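Local coordinates for protein glutathione s-transferase (Haemonchus contortus, PDB 2WS2) that probably catalyses the conjugation of glutathione to electrophilic substrates, displacing a halide and forming an S-substituted glutathione, as a two-subunit transferase of the sigma family, at residues S45-Q50 with G58-Q63. Sequence-based numbering, arbitrary orientation.
Sequences SMPFGQ and GKQLPQ
Ser45 meets Gln60 through its backbone, the carbonyl O lying 3.9 Å from Gln60 CD, while its hydroxyl bonds to the carbonyl of His42. Met46 turns its chain to Trp39, Leu51 and Val53, and begins a type I beta turn that runs to Gly49, closed by a weak bond from Gly49 N to Met46 O. The next two residues of the turn carry most of the contact. Pro47 touches two residues of strand 59-62: its CG packs on Gln60 CB at 3.8 Å, the two side chains crossing at about a right angle, and its CB on Pro62 CG at 3.7 Å. The same CB lies 4.1 Å above the plane of the Phe48 ring, offset toward the rim, so the two turn residues pack on each other as well as on the strand. Phe48, its CG beside the backbone N and anti to the carbonyl carbon (chi1 -35°), sends the ring to Pro62, where Phe48 CE2 comes within 3.3 Å of Pro62 CG, a tight apolar contact. Gln63 CG meets the ring edge in plane, 3.9 Å from Phe48 CE2. Gln50 reaches out extended beyond CG, and its NE2 lies 3.7 Å from Gln63 NE2, the two amide planes 73° apart. Both amides are gripped by Gln94 of the second subunit, through Gln50 OE1 and Gln63 NE2, and the latter also bonds to Asp97 of that subunit. The contact thus joins the loop between strands 30-34 and 53-56 to edge strand 59-62 of the thioredoxin-like N-terminal domain, within the dimer interface. Leu61 faces away from the loop, and its side chain packs on Ile67 and Tyr70 of helix 64-75, whose N-cap position Gln63 occupies, while strand 53-56 runs antiparallel alongside, Leu54 hydrogen-bonding to Leu61 through the backbone.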
ATOM      1  N   SER A  45      23.203  -0.158   4.835  1.00 27.33           N
ATOM      2  CA  SER A  45      22.937  -1.535   5.248  1.00 26.83           C
ATOM      3  C   SER A  45      21.461  -1.966   5.102  1.00 26.50           C
ATOM      4  O   SER A  45      21.151  -3.135   5.321  1.00 24.87           O
ATOM      5  CB  SER A  45      23.371  -1.771   6.693  1.00 27.25           C
ATOM      6  OG  SER A  45      22.287  -1.573   7.611  1.00 29.24           O
ATOM      7  N   MET A  46      20.566  -1.029   4.774  1.00 27.18           N
ATOM      8  CA  MET A  46      19.144  -1.365   4.538  1.00 27.32           C
ATOM      9  C   MET A  46      18.886  -1.606   3.044  1.00 28.10           C
ATOM     10  O   MET A  46      19.498  -0.930   2.193  1.00 28.17           O
ATOM     11  CB  MET A  46      18.196  -0.314   5.107  1.00 26.80           C
ATOM     12  CG  MET A  46      18.395   0.021   6.641  1.00 24.78           C
ATOM     13  SD  MET A  46      18.520  -1.331   7.832  1.00 32.85           S
ATOM     14  CE  MET A  46      19.647  -0.596   8.992  1.00 33.22           C
ATOM     15  N   PRO A  47      18.027  -2.603   2.727  1.00 27.71           N
ATOM     16  CA  PRO A  47      17.439  -2.944   1.450  1.00 27.98           C
ATOM     17  C   PRO A  47      17.163  -1.805   0.493  1.00 28.38           C
ATOM     18  O   PRO A  47      17.713  -1.778  -0.606  1.00 29.21           O
ATOM     19  CB  PRO A  47      16.122  -3.583   1.882  1.00 28.50           C
ATOM     20  CG  PRO A  47      16.548  -4.386   3.081  1.00 27.22           C
ATOM     21  CD  PRO A  47      17.723  -3.676   3.699  1.00 27.94           C
ATOM     22  N   PHE A  48      16.281  -0.891   0.869  1.00 28.10           N
ATOM     23  CA  PHE A  48      16.050   0.244   0.013  1.00 27.82           C
ATOM     24  C   PHE A  48      16.536   1.544   0.672  1.00 25.96           C
ATOM     25  O   PHE A  48      16.081   2.614   0.326  1.00 26.57           O
ATOM     26  CB  PHE A  48      14.580   0.348  -0.487  1.00 27.28           C
ATOM     27  CG  PHE A  48      13.875  -0.990  -0.766  1.00 30.13           C
ATOM     28  CD1 PHE A  48      14.454  -1.990  -1.581  1.00 30.14           C
ATOM     29  CD2 PHE A  48      12.580  -1.215  -0.260  1.00 31.16           C
ATOM     30  CE1 PHE A  48      13.787  -3.191  -1.842  1.00 29.07           C
ATOM     31  CE2 PHE A  48      11.873  -2.413  -0.547  1.00 31.93           C
ATOM     32  CZ  PHE A  48      12.485  -3.408  -1.333  1.00 31.55           C
ATOM     33  N   GLY A  49      17.485   1.449   1.600  1.00 27.11           N
ATOM     34  CA  GLY A  49      18.127   2.647   2.170  1.00 26.92           C
ATOM     35  C   GLY A  49      17.115   3.461   2.975  1.00 27.22           C
ATOM     36  O   GLY A  49      17.116   4.689   2.951  1.00 27.23           O
ATOM     37  N   GLN A  50      16.246   2.720   3.654  1.00 26.69           N
ATOM     38  CA  GLN A  50      15.016   3.196   4.204  1.00 26.97           C
ATOM     39  C   GLN A  50      14.732   2.448   5.520  1.00 26.07           C
ATOM     40  O   GLN A  50      15.242   1.338   5.764  1.00 25.51           O
ATOM     41  CB  GLN A  50      13.866   2.985   3.192  1.00 27.67           C
ATOM     42  CG  GLN A  50      13.752   4.095   2.124  1.00 28.67           C
ATOM     43  CD  GLN A  50      12.661   3.854   1.077  1.00 33.36           C
ATOM     44  OE1 GLN A  50      12.782   4.332  -0.057  1.00 34.97           O
ATOM     45  NE2 GLN A  50      11.573   3.133   1.457  1.00 31.80           N
ATOM     46  N   GLY A  58      18.207 -12.940  11.024  1.00 34.04           N
ATOM     47  CA  GLY A  58      19.206 -12.308  10.156  1.00 33.83           C
ATOM     48  C   GLY A  58      18.811 -11.946   8.726  1.00 33.33           C
ATOM     49  O   GLY A  58      19.654 -11.432   7.970  1.00 34.30           O
ATOM     50  N   LYS A  59      17.565 -12.217   8.338  1.00 31.26           N
ATOM     51  CA  LYS A  59      17.090 -11.868   6.993  1.00 31.05           C
ATOM     52  C   LYS A  59      16.291 -10.580   6.988  1.00 29.33           C
ATOM     53  O   LYS A  59      15.363 -10.426   7.778  1.00 30.41           O
ATOM     54  CB  LYS A  59      16.252 -13.002   6.357  1.00 30.73           C
ATOM     55  CG  LYS A  59      16.678 -14.455   6.636  1.00 28.19           C
ATOM     56  CD  LYS A  59      18.172 -14.637   7.004  1.00 31.03           C
ATOM     57  CE  LYS A  59      18.445 -16.023   7.522  1.00 30.00           C
ATOM     58  NZ  LYS A  59      19.516 -16.069   8.566  1.00 29.75           N
ATOM     59  N   GLN A  60      16.627  -9.653   6.094  1.00 27.68           N
ATOM     60  CA  GLN A  60      15.913  -8.354   6.045  1.00 27.12           C
ATOM     61  C   GLN A  60      14.620  -8.282   5.287  1.00 26.57           C
ATOM     62  O   GLN A  60      14.547  -8.669   4.107  1.00 25.18           O
ATOM     63  CB  GLN A  60      16.818  -7.209   5.596  1.00 27.85           C
ATOM     64  CG  GLN A  60      17.580  -6.633   6.779  1.00 29.86           C
ATOM     65  CD  GLN A  60      18.936  -6.139   6.418  1.00 27.04           C
ATOM     66  OE1 GLN A  60      19.550  -5.408   7.188  1.00 30.55           O
ATOM     67  NE2 GLN A  60      19.428  -6.539   5.241  1.00 26.13           N
ATOM     68  N   LEU A  61      13.597  -7.757   5.966  1.00 24.92           N
ATOM     69  CA  LEU A  61      12.347  -7.376   5.322  1.00 24.19           C
ATOM     70  C   LEU A  61      12.066  -5.861   5.380  1.00 23.25           C
ATOM     71  O   LEU A  61      11.854  -5.277   6.472  1.00 21.86           O
ATOM     72  CB  LEU A  61      11.162  -8.256   5.811  1.00 24.08           C
ATOM     73  CG  LEU A  61       9.809  -8.066   5.096  1.00 23.99           C
ATOM     74  CD1 LEU A  61       9.732  -8.657   3.654  1.00 24.71           C
ATOM     75  CD2 LEU A  61       8.622  -8.655   5.956  1.00 20.04           C
ATOM     76  N   PRO A  62      12.088  -5.192   4.206  1.00 22.90           N
ATOM     77  CA  PRO A  62      11.713  -3.792   4.208  1.00 21.85           C
ATOM     78  C   PRO A  62      10.210  -3.483   4.072  1.00 22.71           C
ATOM     79  O   PRO A  62       9.438  -4.365   3.735  1.00 22.25           O
ATOM     80  CB  PRO A  62      12.460  -3.231   3.005  1.00 22.93           C
ATOM     81  CG  PRO A  62      12.496  -4.416   1.988  1.00 21.99           C
ATOM     82  CD  PRO A  62      12.346  -5.706   2.834  1.00 22.25           C
ATOM     83  N   GLN A  63       9.850  -2.223   4.384  1.00 22.48           N
ATOM     84  CA  GLN A  63       8.621  -1.524   3.987  1.00 23.72           C
ATOM     85  C   GLN A  63       7.547  -1.820   5.065  1.00 23.19           C
ATOM     86  O   GLN A  63       7.322  -2.971   5.390  1.00 22.75           O
ATOM     87  CB  GLN A  63       8.138  -1.889   2.558  1.00 23.52           C
ATOM     88  CG  GLN A  63       8.768  -1.093   1.364  1.00 27.20           C
ATOM     89  CD  GLN A  63       8.119   0.278   1.092  1.00 27.68           C
ATOM     90  OE1 GLN A  63       7.111   0.635   1.681  1.00 26.11           O
ATOM     91  NE2 GLN A  63       8.723   1.049   0.196  1.00 29.54           N
TER